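Local coordinates for uncharacterized protein PF1083 (Pyrococcus furiosus, PDB 3NRN) that is of unknown function but binds adenosine monophosphate and is probably an oxidoreductase of the flavin-containing amine oxidase family, at residues A3-A8 and I26-K31; G37-L42 and K189-E194; Q48-A53 and G269-L274; I57-D62 and G385-D390; G63-L68 and G391-V396. All blocks are in the same frame, centred on the assembly; numbering follows the deposited sequence.

Contact 1 of 5, residues A3-A8 and I26-K31; sequences AVVVGA and IIVLEK. With AMP (adenosine monophosphate), chain B.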
# COMPACT_ATOMS: atom_id res chain seq x y z
N ALA A 3 -7.21 16.05 18.42
CA ALA A 3 -6.30 15.11 17.79
C ALA A 3 -5.33 15.82 16.86
O ALA A 3 -5.74 16.59 15.99
CB ALA A 3 -7.09 14.06 17.02
N VAL A 4 -4.04 15.55 17.05
CA VAL A 4 -3.01 16.12 16.19
C VAL A 4 -2.45 15.00 15.32
O VAL A 4 -1.98 13.98 15.83
CB VAL A 4 -1.84 16.74 17.01
CG1 VAL A 4 -0.77 17.26 16.05
CG2 VAL A 4 -2.34 17.88 17.89
N VAL A 5 -2.50 15.19 14.01
CA VAL A 5 -1.99 14.19 13.08
C VAL A 5 -0.62 14.63 12.56
O VAL A 5 -0.48 15.74 12.04
CB VAL A 5 -2.95 14.02 11.89
CG1 VAL A 5 -2.40 13.00 10.90
CG2 VAL A 5 -4.32 13.59 12.41
N VAL A 6 0.38 13.77 12.72
CA VAL A 6 1.72 14.10 12.25
C VAL A 6 1.98 13.43 10.92
O VAL A 6 2.19 12.22 10.86
CB VAL A 6 2.81 13.66 13.27
CG1 VAL A 6 4.19 13.98 12.72
CG2 VAL A 6 2.60 14.38 14.58
N GLY A 7 1.96 14.22 9.85
CA GLY A 7 2.20 13.69 8.52
C GLY A 7 0.90 13.56 7.77
O GLY A 7 -0.06 12.97 8.28
N ALA A 8 0.85 14.11 6.56
CA ALA A 8 -0.37 14.05 5.76
C ALA A 8 -0.33 12.98 4.67
O ALA A 8 -0.54 13.26 3.49
CB ALA A 8 -0.66 15.40 5.16
N ILE A 26 -9.53 18.25 14.77
CA ILE A 26 -8.35 17.71 14.10
C ILE A 26 -7.39 18.74 13.51
O ILE A 26 -7.81 19.71 12.86
CB ILE A 26 -8.78 16.77 12.94
CG1 ILE A 26 -9.53 15.56 13.49
CG2 ILE A 26 -7.55 16.35 12.12
CD1 ILE A 26 -8.70 14.65 14.33
N ILE A 27 -6.10 18.52 13.72
CA ILE A 27 -5.07 19.39 13.16
C ILE A 27 -4.00 18.51 12.53
O ILE A 27 -3.29 17.77 13.22
CB ILE A 27 -4.42 20.29 14.24
CG1 ILE A 27 -5.46 21.24 14.83
CG2 ILE A 27 -3.29 21.10 13.61
CD1 ILE A 27 -4.92 22.18 15.89
N VAL A 28 -3.90 18.57 11.21
CA VAL A 28 -2.89 17.79 10.49
C VAL A 28 -1.67 18.67 10.27
O VAL A 28 -1.79 19.81 9.82
CB VAL A 28 -3.43 17.30 9.14
CG1 VAL A 28 -2.41 16.40 8.45
CG2 VAL A 28 -4.76 16.56 9.35
N LEU A 29 -0.49 18.15 10.60
CA LEU A 29 0.76 18.87 10.43
C LEU A 29 1.57 18.16 9.36
O LEU A 29 1.94 17.00 9.51
CB LEU A 29 1.52 18.92 11.76
CG LEU A 29 0.77 19.62 12.90
CD1 LEU A 29 1.61 19.61 14.17
CD2 LEU A 29 0.45 21.07 12.50
N GLU A 30 1.84 18.87 8.27
CA GLU A 30 2.58 18.31 7.15
C GLU A 30 3.89 19.07 6.94
O GLU A 30 3.91 20.29 6.82
CB GLU A 30 1.71 18.39 5.88
CG GLU A 30 2.42 18.07 4.58
CD GLU A 30 3.16 16.75 4.61
OE1 GLU A 30 2.65 15.76 5.18
OE2 GLU A 30 4.27 16.69 4.04
N LYS A 31 4.99 18.32 6.89
CA LYS A 31 6.31 18.89 6.71
C LYS A 31 6.54 19.55 5.35
O LYS A 31 7.07 20.65 5.28
CB LYS A 31 7.36 17.80 6.93
CG LYS A 31 8.79 18.20 6.69
CD LYS A 31 9.69 16.97 6.82
CE LYS A 31 11.13 17.30 6.51
NZ LYS A 31 12.01 16.10 6.69
P AMP B . 3.57 8.65 3.74
O1P AMP B . 2.79 8.10 4.91
O2P AMP B . 5.02 8.19 3.84
O3P AMP B . 2.90 8.50 2.43
O5' AMP B . 3.60 10.19 4.17
C5' AMP B . 3.95 10.53 5.52
C4' AMP B . 3.92 12.06 5.49
O4' AMP B . 4.60 12.61 6.62
C3' AMP B . 4.54 12.68 4.26
O3' AMP B . 3.50 13.53 3.72
C2' AMP B . 5.73 13.47 4.83
O2' AMP B . 6.08 14.69 4.14
C1' AMP B . 5.20 13.80 6.22
N9 AMP B . 6.23 13.97 7.26
C8 AMP B . 7.36 13.23 7.44
N7 AMP B . 8.00 13.64 8.57
C5 AMP B . 7.23 14.58 9.14
C6 AMP B . 7.36 15.41 10.35
N6 AMP B . 8.46 15.25 11.14
N1 AMP B . 6.35 16.28 10.60
C2 AMP B . 5.24 16.37 9.78
N3 AMP B . 5.09 15.68 8.62
C4 AMP B . 6.06 14.80 8.29
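A3-V6 and I26-L29 run parallel, their short axes 4.7 Å apart and 18° from each other, and their backbones bond in turn: A3 O receives I27 N, V5 N gives to I27 O, V5 O receives L29 N, and G7 N gives to L29 O at 2.8 Å. V5 and V28 lie side by side on the sheet face covered by helix 10-21, V5 CB 4.0 Å from V28 CG2. On the other face V4 CG1 meets L29 CD1 at 3.8 Å. Beta-branched chains suit both the extended backbone and this buried sheet. The strands and helix 10-21 form the beta-alpha-beta unit of a Rossmann-type nucleotide-binding fold. G7 must lack a side chain: a CB would strike AMP O4' and jam against the V6 carbonyl oxygen. E30 runs out with CG anti to its N (chi1 170°), then bends at chi2, which brings OE1 within 2.8 Å of both A8 N and AMP O3'. Its OE2 accepts AMP O2' at 2.7 Å and is also bonded by S32 OG. With an alanine here, the A8 N-H and both ribose hydroxyls would probably lose the oxygens that receive them. V6 CG1 lies 3.8 Å from N1 of the adenine.

Contact 2 of 5, residues G37-L42 and K189-E194; sequences GRFTNL and KAVIDE. With AMP (adenosine monophosphate), chain B.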
# COMPACT_ATOMS: atom_id res chain seq x y z
N GLY A 37 1.63 12.50 0.60
CA GLY A 37 2.77 11.62 0.76
C GLY A 37 3.04 10.73 -0.45
O GLY A 37 3.19 11.22 -1.57
N ARG A 38 3.08 9.43 -0.22
CA ARG A 38 3.34 8.48 -1.29
C ARG A 38 2.08 7.93 -1.94
O ARG A 38 2.11 6.86 -2.56
CB ARG A 38 4.22 7.35 -0.78
CG ARG A 38 5.56 7.83 -0.22
CD ARG A 38 6.59 6.72 -0.20
NE ARG A 38 6.10 5.53 0.49
CZ ARG A 38 5.89 5.46 1.79
NH1 ARG A 38 6.14 6.51 2.56
NH2 ARG A 38 5.42 4.35 2.34
N PHE A 39 0.98 8.65 -1.80
CA PHE A 39 -0.28 8.22 -2.39
C PHE A 39 -0.98 9.40 -3.08
O PHE A 39 -2.13 9.70 -2.79
CB PHE A 39 -1.20 7.64 -1.32
CG PHE A 39 -2.38 6.88 -1.87
CD1 PHE A 39 -2.20 5.62 -2.44
CD2 PHE A 39 -3.66 7.42 -1.83
CE1 PHE A 39 -3.28 4.91 -2.95
CE2 PHE A 39 -4.75 6.72 -2.34
CZ PHE A 39 -4.56 5.46 -2.90
N THR A 40 -0.27 10.06 -3.99
CA THR A 40 -0.86 11.18 -4.73
C THR A 40 -0.29 11.21 -6.15
O THR A 40 0.45 10.30 -6.55
CB THR A 40 -0.61 12.52 -4.00
OG1 THR A 40 -1.43 13.54 -4.60
CG2 THR A 40 0.84 12.94 -4.09
N ASN A 41 -0.62 12.24 -6.93
CA ASN A 41 -0.15 12.31 -8.31
C ASN A 41 1.15 13.05 -8.56
O ASN A 41 1.53 13.96 -7.82
CB ASN A 41 -1.25 12.90 -9.20
CG ASN A 41 -2.42 11.97 -9.36
OD1 ASN A 41 -2.56 11.00 -8.61
ND2 ASN A 41 -3.29 12.27 -10.32
N LEU A 42 1.84 12.64 -9.62
CA LEU A 42 3.10 13.24 -10.01
C LEU A 42 3.05 13.60 -11.49
O LEU A 42 3.35 12.77 -12.35
CB LEU A 42 4.25 12.26 -9.76
CG LEU A 42 5.64 12.73 -10.22
CD1 LEU A 42 6.13 13.89 -9.35
CD2 LEU A 42 6.61 11.56 -10.13
N LYS A 189 -4.42 10.83 -6.32
CA LYS A 189 -4.80 12.16 -5.86
C LYS A 189 -6.31 12.32 -5.63
O LYS A 189 -6.73 13.13 -4.79
CB LYS A 189 -4.32 13.23 -6.84
CG LYS A 189 -4.41 14.66 -6.28
CD LYS A 189 -3.69 15.66 -7.19
CE LYS A 189 -3.75 17.09 -6.63
NZ LYS A 189 -5.16 17.54 -6.45
N ALA A 190 -7.11 11.55 -6.35
CA ALA A 190 -8.56 11.64 -6.21
C ALA A 190 -8.95 11.35 -4.76
O ALA A 190 -9.81 12.00 -4.19
CB ALA A 190 -9.25 10.66 -7.14
N VAL A 191 -8.29 10.36 -4.18
CA VAL A 191 -8.56 10.00 -2.80
C VAL A 191 -8.11 11.10 -1.84
O VAL A 191 -8.82 11.47 -0.91
CB VAL A 191 -7.84 8.69 -2.46
CG1 VAL A 191 -7.92 8.42 -0.96
CG2 VAL A 191 -8.48 7.55 -3.24
N ILE A 192 -6.92 11.62 -2.09
CA ILE A 192 -6.35 12.66 -1.27
C ILE A 192 -7.23 13.91 -1.26
O ILE A 192 -7.47 14.49 -0.20
CB ILE A 192 -4.95 13.05 -1.76
CG1 ILE A 192 -4.04 11.80 -1.78
CG2 ILE A 192 -4.38 14.15 -0.89
CD1 ILE A 192 -3.88 11.11 -0.44
N ASP A 193 -7.71 14.31 -2.43
CA ASP A 193 -8.56 15.49 -2.54
C ASP A 193 -9.84 15.34 -1.72
O ASP A 193 -10.30 16.28 -1.07
CB ASP A 193 -8.91 15.79 -4.00
CG ASP A 193 -7.70 16.23 -4.82
OD1 ASP A 193 -6.77 16.84 -4.24
OD2 ASP A 193 -7.67 15.97 -6.04
N GLU A 194 -10.42 14.14 -1.74
CA GLU A 194 -11.64 13.89 -0.98
C GLU A 194 -11.40 13.90 0.53
O GLU A 194 -12.21 14.44 1.29
CB GLU A 194 -12.27 12.57 -1.42
CG GLU A 194 -13.14 12.71 -2.65
CD GLU A 194 -14.37 13.58 -2.40
OE1 GLU A 194 -15.37 13.07 -1.85
OE2 GLU A 194 -14.33 14.78 -2.73
P AMP B . 3.57 8.65 3.74
O1P AMP B . 2.79 8.10 4.91
O2P AMP B . 5.02 8.19 3.84
O3P AMP B . 2.90 8.50 2.43
O5' AMP B . 3.60 10.19 4.17
C5' AMP B . 3.95 10.53 5.52
C4' AMP B . 3.92 12.06 5.49
O4' AMP B . 4.60 12.61 6.62
C3' AMP B . 4.54 12.68 4.26
O3' AMP B . 3.50 13.53 3.72
C2' AMP B . 5.73 13.47 4.83
O2' AMP B . 6.08 14.69 4.14
C1' AMP B . 5.20 13.80 6.22
N9 AMP B . 6.23 13.97 7.26
C8 AMP B . 7.36 13.23 7.44
N7 AMP B . 8.00 13.64 8.57
C5 AMP B . 7.23 14.58 9.14
C6 AMP B . 7.36 15.41 10.35
N6 AMP B . 8.46 15.25 11.14
N1 AMP B . 6.35 16.28 10.60
C2 AMP B . 5.24 16.37 9.78
N3 AMP B . 5.09 15.68 8.62
C4 AMP B . 6.06 14.80 8.29
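F39 and K189, with I192, carry this junction between helix 188-200 and the turn that leads from the AMP phosphate site of the Rossmann-type fold into strand 41-44. The F39 ring meets the helix edge-on: its CE2 is 3.7 Å from V191 CB, and its CD2 is 3.9 Å from I192 CD1. A flat aromatic chain suits this place because its rim can fit against two branched aliphatic residues on one side of the helix, while L10 of helix 10-21 also touches the ring. I192 CG1 leans on the F39 carbonyl oxygen. K189 is held at its backbone and along its aliphatic chain. Its N donates to N41 OD1 at 3.0 Å, an early helical N-H that has found a side-chain acceptor, though it approaches from above the amide plane, 52° out of it. N41 ND2 is in turn fixed by Q48 OE1 and G186 O, which hold the amide's rotation. T40 OG1, anti to its N (chi1 -168°), lies alongside K189 CG at 3.6 Å. The lysine chain bends only at chi4, turning NZ back over the helix to D193, where it meets the syn lone pair of OD1 at 2.8 Å.

Contact 3 of 5, residues Q48-A53 and G269-L274; sequences QLSTGA and GIKFNL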
# COMPACT_ATOMS: atom_id res chain seq x y z
N GLN A 48 0.14 11.41 -15.84
CA GLN A 48 -0.15 11.57 -14.42
C GLN A 48 0.44 10.35 -13.73
O GLN A 48 -0.21 9.31 -13.63
CB GLN A 48 -1.65 11.63 -14.17
CG GLN A 48 -2.31 12.95 -14.55
CD GLN A 48 -1.85 14.10 -13.67
OE1 GLN A 48 -1.89 14.02 -12.44
NE2 GLN A 48 -1.44 15.19 -14.30
N LEU A 49 1.69 10.46 -13.28
CA LEU A 49 2.33 9.34 -12.59
C LEU A 49 1.96 9.43 -11.11
O LEU A 49 1.14 10.27 -10.72
CB LEU A 49 3.84 9.40 -12.79
CG LEU A 49 4.31 9.46 -14.25
CD1 LEU A 49 5.83 9.57 -14.31
CD2 LEU A 49 3.84 8.24 -15.01
N SER A 50 2.55 8.58 -10.28
CA SER A 50 2.24 8.61 -8.85
C SER A 50 3.48 8.61 -7.98
O SER A 50 4.57 8.25 -8.43
CB SER A 50 1.37 7.41 -8.48
OG SER A 50 2.09 6.20 -8.60
N THR A 51 3.31 9.02 -6.72
CA THR A 51 4.40 9.06 -5.76
C THR A 51 4.49 7.74 -4.99
O THR A 51 5.21 7.64 -4.00
CB THR A 51 4.22 10.24 -4.77
OG1 THR A 51 2.98 10.10 -4.06
CG2 THR A 51 4.22 11.57 -5.51
N GLY A 52 3.75 6.73 -5.46
CA GLY A 52 3.77 5.44 -4.79
C GLY A 52 2.87 4.40 -5.43
O GLY A 52 3.21 3.80 -6.44
N ALA A 53 1.70 4.17 -4.82
CA ALA A 53 0.75 3.20 -5.35
C ALA A 53 0.49 3.47 -6.83
O ALA A 53 0.50 4.62 -7.28
CB ALA A 53 -0.56 3.27 -4.57
N GLY A 269 11.87 -1.00 -3.56
CA GLY A 269 11.20 -1.41 -4.78
C GLY A 269 11.48 -0.41 -5.89
O GLY A 269 11.89 0.73 -5.64
N ILE A 270 11.29 -0.84 -7.13
CA ILE A 270 11.51 0.03 -8.26
C ILE A 270 10.25 0.05 -9.10
O ILE A 270 9.64 -0.99 -9.36
CB ILE A 270 12.72 -0.44 -9.13
CG1 ILE A 270 14.01 -0.37 -8.30
CG2 ILE A 270 12.85 0.45 -10.36
CD1 ILE A 270 15.28 -0.62 -9.09
N LYS A 271 9.86 1.25 -9.51
CA LYS A 271 8.68 1.45 -10.34
C LYS A 271 9.11 1.92 -11.72
O LYS A 271 9.94 2.81 -11.85
CB LYS A 271 7.75 2.48 -9.71
CG LYS A 271 6.62 1.88 -8.89
CD LYS A 271 5.92 2.95 -8.06
CE LYS A 271 5.43 4.11 -8.91
NZ LYS A 271 4.99 5.24 -8.04
N PHE A 272 8.53 1.31 -12.74
CA PHE A 272 8.83 1.67 -14.12
C PHE A 272 7.60 2.27 -14.76
O PHE A 272 6.54 1.64 -14.82
CB PHE A 272 9.27 0.42 -14.90
CG PHE A 272 10.58 -0.15 -14.42
CD1 PHE A 272 11.78 0.27 -14.99
CD2 PHE A 272 10.62 -1.08 -13.38
CE1 PHE A 272 13.00 -0.22 -14.53
CE2 PHE A 272 11.83 -1.58 -12.91
CZ PHE A 272 13.02 -1.15 -13.49
N ASN A 273 7.73 3.51 -15.22
CA ASN A 273 6.62 4.19 -15.88
C ASN A 273 6.95 4.14 -17.37
O ASN A 273 7.93 4.74 -17.81
CB ASN A 273 6.55 5.63 -15.38
CG ASN A 273 6.35 5.72 -13.86
OD1 ASN A 273 5.26 5.50 -13.36
ND2 ASN A 273 7.43 6.02 -13.14
N LEU A 274 6.14 3.42 -18.13
CA LEU A 274 6.37 3.23 -19.57
C LEU A 274 5.28 3.84 -20.45
O LEU A 274 4.10 3.59 -20.25
CB LEU A 274 6.48 1.73 -19.87
CG LEU A 274 6.89 1.27 -21.27
CD1 LEU A 274 8.37 1.56 -21.49
CD2 LEU A 274 6.62 -0.22 -21.42
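K271 reaches from strand 269-277 to the loop after strand 47-50 and carries most of the contact. Its CB points toward that loop, with chi1 at -97°, well off a staggered value, and the chain is extended to CD before it bends at chi3 (55°). CD and CE then pass beside the G52 carbonyl, each 3.3 Å from G52 O. NZ ends among three acceptors of the facing segment: G52 O at 2.8 Å, S50 O at 3.1 Å and S50 OG, also at 3.1 Å. The S50 carbonyl is met from well above its plane, the G52 carbonyl at a much smaller tilt, 25°. S50 O also takes Q350 NE2, and NZ bonds weakly to Y352 OH. S50 OG in turn donates to A53 O at 2.6 Å. A long chain with a multivalent ammonium suits this spot, since one group can gather these loop oxygens. A methionine in its place would probably leave G52 O and S50 OG without this donor and set the loop freer to move. Two residues along the strand, N273 comes from the opposite direction against L49, whose CD2 lies 3.5 Å from N273 OD1. That oxygen is buried without a polar partner, while ND2 is bonded to L348 O and Q350 OE1. Strands 312-320 and 345-351 flank strand 269-277, giving L49 the neighbours L314 and L348, while helix 326-340 packs on I270 and F272 of strand 269-277.

Contact 4 of 5, residues I57-D62 and G385-D390; sequences IPHGED and GGIEVD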
# COMPACT_ATOMS: atom_id res chain seq x y z
N ILE A 57 -5.89 -0.00 -6.01
CA ILE A 57 -6.11 -0.47 -4.65
C ILE A 57 -6.07 -2.00 -4.76
O ILE A 57 -6.72 -2.57 -5.63
CB ILE A 57 -7.48 0.03 -4.13
CG1 ILE A 57 -7.47 1.57 -4.11
CG2 ILE A 57 -7.77 -0.54 -2.74
CD1 ILE A 57 -8.80 2.21 -3.73
N PRO A 58 -5.30 -2.68 -3.89
CA PRO A 58 -5.17 -4.14 -3.92
C PRO A 58 -6.47 -4.95 -4.02
O PRO A 58 -6.53 -5.96 -4.72
CB PRO A 58 -4.39 -4.45 -2.65
CG PRO A 58 -3.54 -3.22 -2.48
CD PRO A 58 -4.53 -2.12 -2.77
N HIS A 59 -7.51 -4.52 -3.32
CA HIS A 59 -8.77 -5.26 -3.35
C HIS A 59 -9.90 -4.43 -3.94
O HIS A 59 -11.08 -4.69 -3.69
CB HIS A 59 -9.12 -5.74 -1.94
CG HIS A 59 -8.10 -6.68 -1.37
ND1 HIS A 59 -7.92 -7.96 -1.84
CD2 HIS A 59 -7.16 -6.50 -0.41
CE1 HIS A 59 -6.92 -8.53 -1.20
NE2 HIS A 59 -6.44 -7.67 -0.32
N GLY A 60 -9.53 -3.42 -4.73
CA GLY A 60 -10.51 -2.56 -5.38
C GLY A 60 -11.62 -1.96 -4.53
O GLY A 60 -11.37 -1.33 -3.49
N GLU A 61 -12.84 -2.17 -4.98
CA GLU A 61 -14.04 -1.64 -4.34
C GLU A 61 -14.48 -2.42 -3.12
O GLU A 61 -15.37 -1.99 -2.38
CB GLU A 61 -15.21 -1.66 -5.33
CG GLU A 61 -14.81 -1.59 -6.81
CD GLU A 61 -15.96 -1.95 -7.75
OE1 GLU A 61 -15.72 -2.01 -8.98
OE2 GLU A 61 -17.09 -2.18 -7.27
N ASP A 62 -13.85 -3.57 -2.91
CA ASP A 62 -14.25 -4.48 -1.84
C ASP A 62 -13.46 -4.54 -0.54
O ASP A 62 -13.93 -5.14 0.42
CB ASP A 62 -14.30 -5.89 -2.43
CG ASP A 62 -14.98 -5.91 -3.79
OD1 ASP A 62 -16.16 -5.53 -3.86
OD2 ASP A 62 -14.32 -6.30 -4.77
N GLY A 385 -1.95 -9.96 6.81
CA GLY A 385 -2.88 -10.17 5.71
C GLY A 385 -3.21 -8.90 4.96
O GLY A 385 -3.69 -8.96 3.83
N GLY A 386 -2.97 -7.75 5.57
CA GLY A 386 -3.26 -6.48 4.93
C GLY A 386 -2.24 -6.07 3.89
O GLY A 386 -1.11 -5.74 4.22
N ILE A 387 -2.66 -6.07 2.62
CA ILE A 387 -1.79 -5.72 1.51
C ILE A 387 -1.76 -4.23 1.17
O ILE A 387 -2.81 -3.60 0.97
CB ILE A 387 -2.18 -6.53 0.24
CG1 ILE A 387 -1.97 -8.02 0.51
CG2 ILE A 387 -1.38 -6.07 -0.96
CD1 ILE A 387 -2.53 -8.94 -0.56
N GLU A 388 -0.56 -3.67 1.11
CA GLU A 388 -0.33 -2.27 0.78
C GLU A 388 -1.34 -1.27 1.36
O GLU A 388 -1.55 -1.25 2.57
CB GLU A 388 -0.25 -2.10 -0.74
CG GLU A 388 0.40 -0.79 -1.16
CD GLU A 388 -0.09 -0.31 -2.50
OE1 GLU A 388 -1.32 -0.41 -2.74
OE2 GLU A 388 0.73 0.17 -3.31
N VAL A 389 -1.98 -0.45 0.52
CA VAL A 389 -2.92 0.55 1.02
C VAL A 389 -4.16 -0.02 1.71
O VAL A 389 -4.72 0.62 2.60
CB VAL A 389 -3.34 1.58 -0.07
CG1 VAL A 389 -2.13 2.39 -0.49
CG2 VAL A 389 -3.95 0.88 -1.28
N ASP A 390 -4.60 -1.21 1.31
CA ASP A 390 -5.73 -1.80 2.01
C ASP A 390 -5.18 -2.14 3.40
O ASP A 390 -5.89 -2.05 4.40
CB ASP A 390 -6.23 -3.05 1.28
CG ASP A 390 -7.30 -2.73 0.23
OD1 ASP A 390 -8.36 -2.17 0.59
OD2 ASP A 390 -7.07 -3.03 -0.96
O HOH W 1 -4.92 -7.23 2.29
O HOH W 2 -10.36 -1.68 -0.93
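D390, with CG anti to its carbonyl carbon (chi1 -89°), swings its carboxylate toward the type I turn I57-G60, while H59, with CG likewise anti to its carbonyl carbon (chi1 -62°), lays its ring next to that carboxylate, the two planes 47° apart. D390 OD2 accepts H59 N at 2.8 Å. Proline suits the second position of the turn, where its fixed phi fits and no N-H is called for; the acid takes the N-H of H59, the next residue. The same oxygen lies 3.2 Å from P58 CD and presses on I57 CG2. P58 has the most surface covered in the contact: its CB lies 3.8 Å from I387 CG2, and its CD is tight against V389 CG2 at 3.4 Å, the two chains crossing at about a right angle. Water 1 joins the turn to the segment before the helix, bonding H59 NE2 at 3.1 Å, donating to G385 O and accepting I387 N. H59 ND1 is bonded to G179 O, which leaves the imidazole little freedom to rotate. Water 2 donates to both G60 O and D390 OD1. D390 OD1 also receives L65 N, so the carboxylate faces the start of helix 64-72 as well as the turn. Three N-H or O-H donors and that helix end would tend to stabilise a negatively charged aspartate, although it lies in a largely apolar setting.

Contact 5 of 5, residues G63-L68 and G391-V396; sequences GPLAHL and GIALGV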
# COMPACT_ATOMS: atom_id res chain seq x y z
N GLY A 63 -12.28 -3.94 -0.51
CA GLY A 63 -11.48 -4.03 0.70
C GLY A 63 -11.67 -2.97 1.76
O GLY A 63 -12.58 -2.15 1.69
N PRO A 64 -10.80 -2.98 2.79
CA PRO A 64 -10.85 -2.03 3.90
C PRO A 64 -10.77 -0.57 3.45
O PRO A 64 -11.49 0.29 3.97
CB PRO A 64 -9.64 -2.43 4.75
CG PRO A 64 -9.44 -3.88 4.43
CD PRO A 64 -9.67 -3.92 2.94
N LEU A 65 -9.90 -0.28 2.48
CA LEU A 65 -9.74 1.10 2.02
C LEU A 65 -11.02 1.63 1.37
O LEU A 65 -11.47 2.73 1.70
CB LEU A 65 -8.57 1.24 1.03
CG LEU A 65 -8.32 2.66 0.49
CD1 LEU A 65 -8.17 3.65 1.66
CD2 LEU A 65 -7.06 2.66 -0.37
N ALA A 66 -11.60 0.86 0.46
CA ALA A 66 -12.84 1.30 -0.19
C ALA A 66 -13.93 1.48 0.87
O ALA A 66 -14.67 2.46 0.84
CB ALA A 66 -13.30 0.29 -1.22
N HIS A 67 -14.02 0.53 1.80
CA HIS A 67 -15.04 0.62 2.84
C HIS A 67 -14.89 1.90 3.65
O HIS A 67 -15.87 2.59 3.91
CB HIS A 67 -14.97 -0.57 3.80
CG HIS A 67 -16.01 -0.52 4.87
ND1 HIS A 67 -17.36 -0.51 4.60
CD2 HIS A 67 -15.91 -0.42 6.22
CE1 HIS A 67 -18.04 -0.41 5.72
NE2 HIS A 67 -17.18 -0.35 6.73
N LEU A 68 -13.66 2.22 4.04
CA LEU A 68 -13.39 3.41 4.82
C LEU A 68 -13.76 4.66 4.04
O LEU A 68 -14.34 5.59 4.59
CB LEU A 68 -11.91 3.50 5.20
CG LEU A 68 -11.47 2.99 6.57
CD1 LEU A 68 -10.01 3.43 6.79
CD2 LEU A 68 -12.38 3.56 7.66
N GLY A 391 -3.90 -2.51 3.45
CA GLY A 391 -3.26 -2.82 4.71
C GLY A 391 -3.19 -1.57 5.57
O GLY A 391 -3.36 -1.61 6.79
N ILE A 392 -2.93 -0.43 4.93
CA ILE A 392 -2.86 0.83 5.64
C ILE A 392 -4.23 1.14 6.26
O ILE A 392 -4.33 1.49 7.43
CB ILE A 392 -2.45 1.98 4.69
CG1 ILE A 392 -0.97 1.81 4.31
CG2 ILE A 392 -2.70 3.34 5.36
CD1 ILE A 392 -0.45 2.88 3.37
N ALA A 393 -5.29 0.99 5.45
CA ALA A 393 -6.65 1.24 5.91
C ALA A 393 -7.02 0.30 7.06
O ALA A 393 -7.70 0.70 8.01
CB ALA A 393 -7.63 1.06 4.76
N LEU A 394 -6.59 -0.95 6.97
CA LEU A 394 -6.86 -1.94 8.01
C LEU A 394 -6.21 -1.49 9.32
O LEU A 394 -6.75 -1.69 10.39
CB LEU A 394 -6.29 -3.30 7.59
CG LEU A 394 -6.44 -4.46 8.57
CD1 LEU A 394 -7.91 -4.77 8.81
CD2 LEU A 394 -5.73 -5.68 8.00
N GLY A 395 -5.03 -0.87 9.21
CA GLY A 395 -4.33 -0.39 10.38
C GLY A 395 -5.05 0.78 11.02
O GLY A 395 -5.08 0.91 12.24
N VAL A 396 -5.62 1.64 10.19
CA VAL A 396 -6.35 2.79 10.69
C VAL A 396 -7.57 2.29 11.46
O VAL A 396 -7.89 2.81 12.53
CB VAL A 396 -6.77 3.73 9.54
CG1 VAL A 396 -7.73 4.82 10.05
CG2 VAL A 396 -5.53 4.37 8.94
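A helix-helix crossing brings P64 and L65, at the start of helix 64-72, against A393 of helix 388-402, the last helix of the chain. The two short axes pass 8.2 Å apart at 58°, close enough that the residue at the crossing has to be small. A393 fits: its CB fills the gap between P64, L65 and L68, and comes within 3.5 Å of L65 CA, so it rests on the backbone of the facing helix as much as on its side chains. P64 CB lies 4.0 Å from A393 CB. Proline suits this place because G63 is the N-cap and the first helical residues need no N-H for helix bonds. L65 CB lies 3.9 Å from A393 CB, and chi1 of -180°, with CG anti to N, brings CD1 to 4.1 Å from the same methyl. L394, on the flank, is brushed by P64. No hydrogen bond links these two segments, and the two surfaces meet through apolar van der Waals packing. One turn on, L68 reaches across with CD1, which touches A393 CB at 3.9 Å and its carbonyl oxygen, and then comes 4.2 Å from CG1 of V396.

All five contacts are buried, none on the surface, yet they use different chemistry. Contact 1, the farthest from the chain's centre at about 20 Å, is regular parallel sheet with a carboxylate for the nucleotide; contact 2 also touches AMP but joins a turn to a helix. Contacts 2 and 3 share the hairpin of strands 41-44 and 47-50, where L42 N and L49 O probably bond. Contact 4, nearest the centre at about 7 Å, mixes apolar packing with a carboxylate and waters, whereas contact 5 next to it, on the same helix 388-402, is wholly apolar. F39 of contact 2 also packs on V389 of contact 4, joining the nucleotide side to the central core.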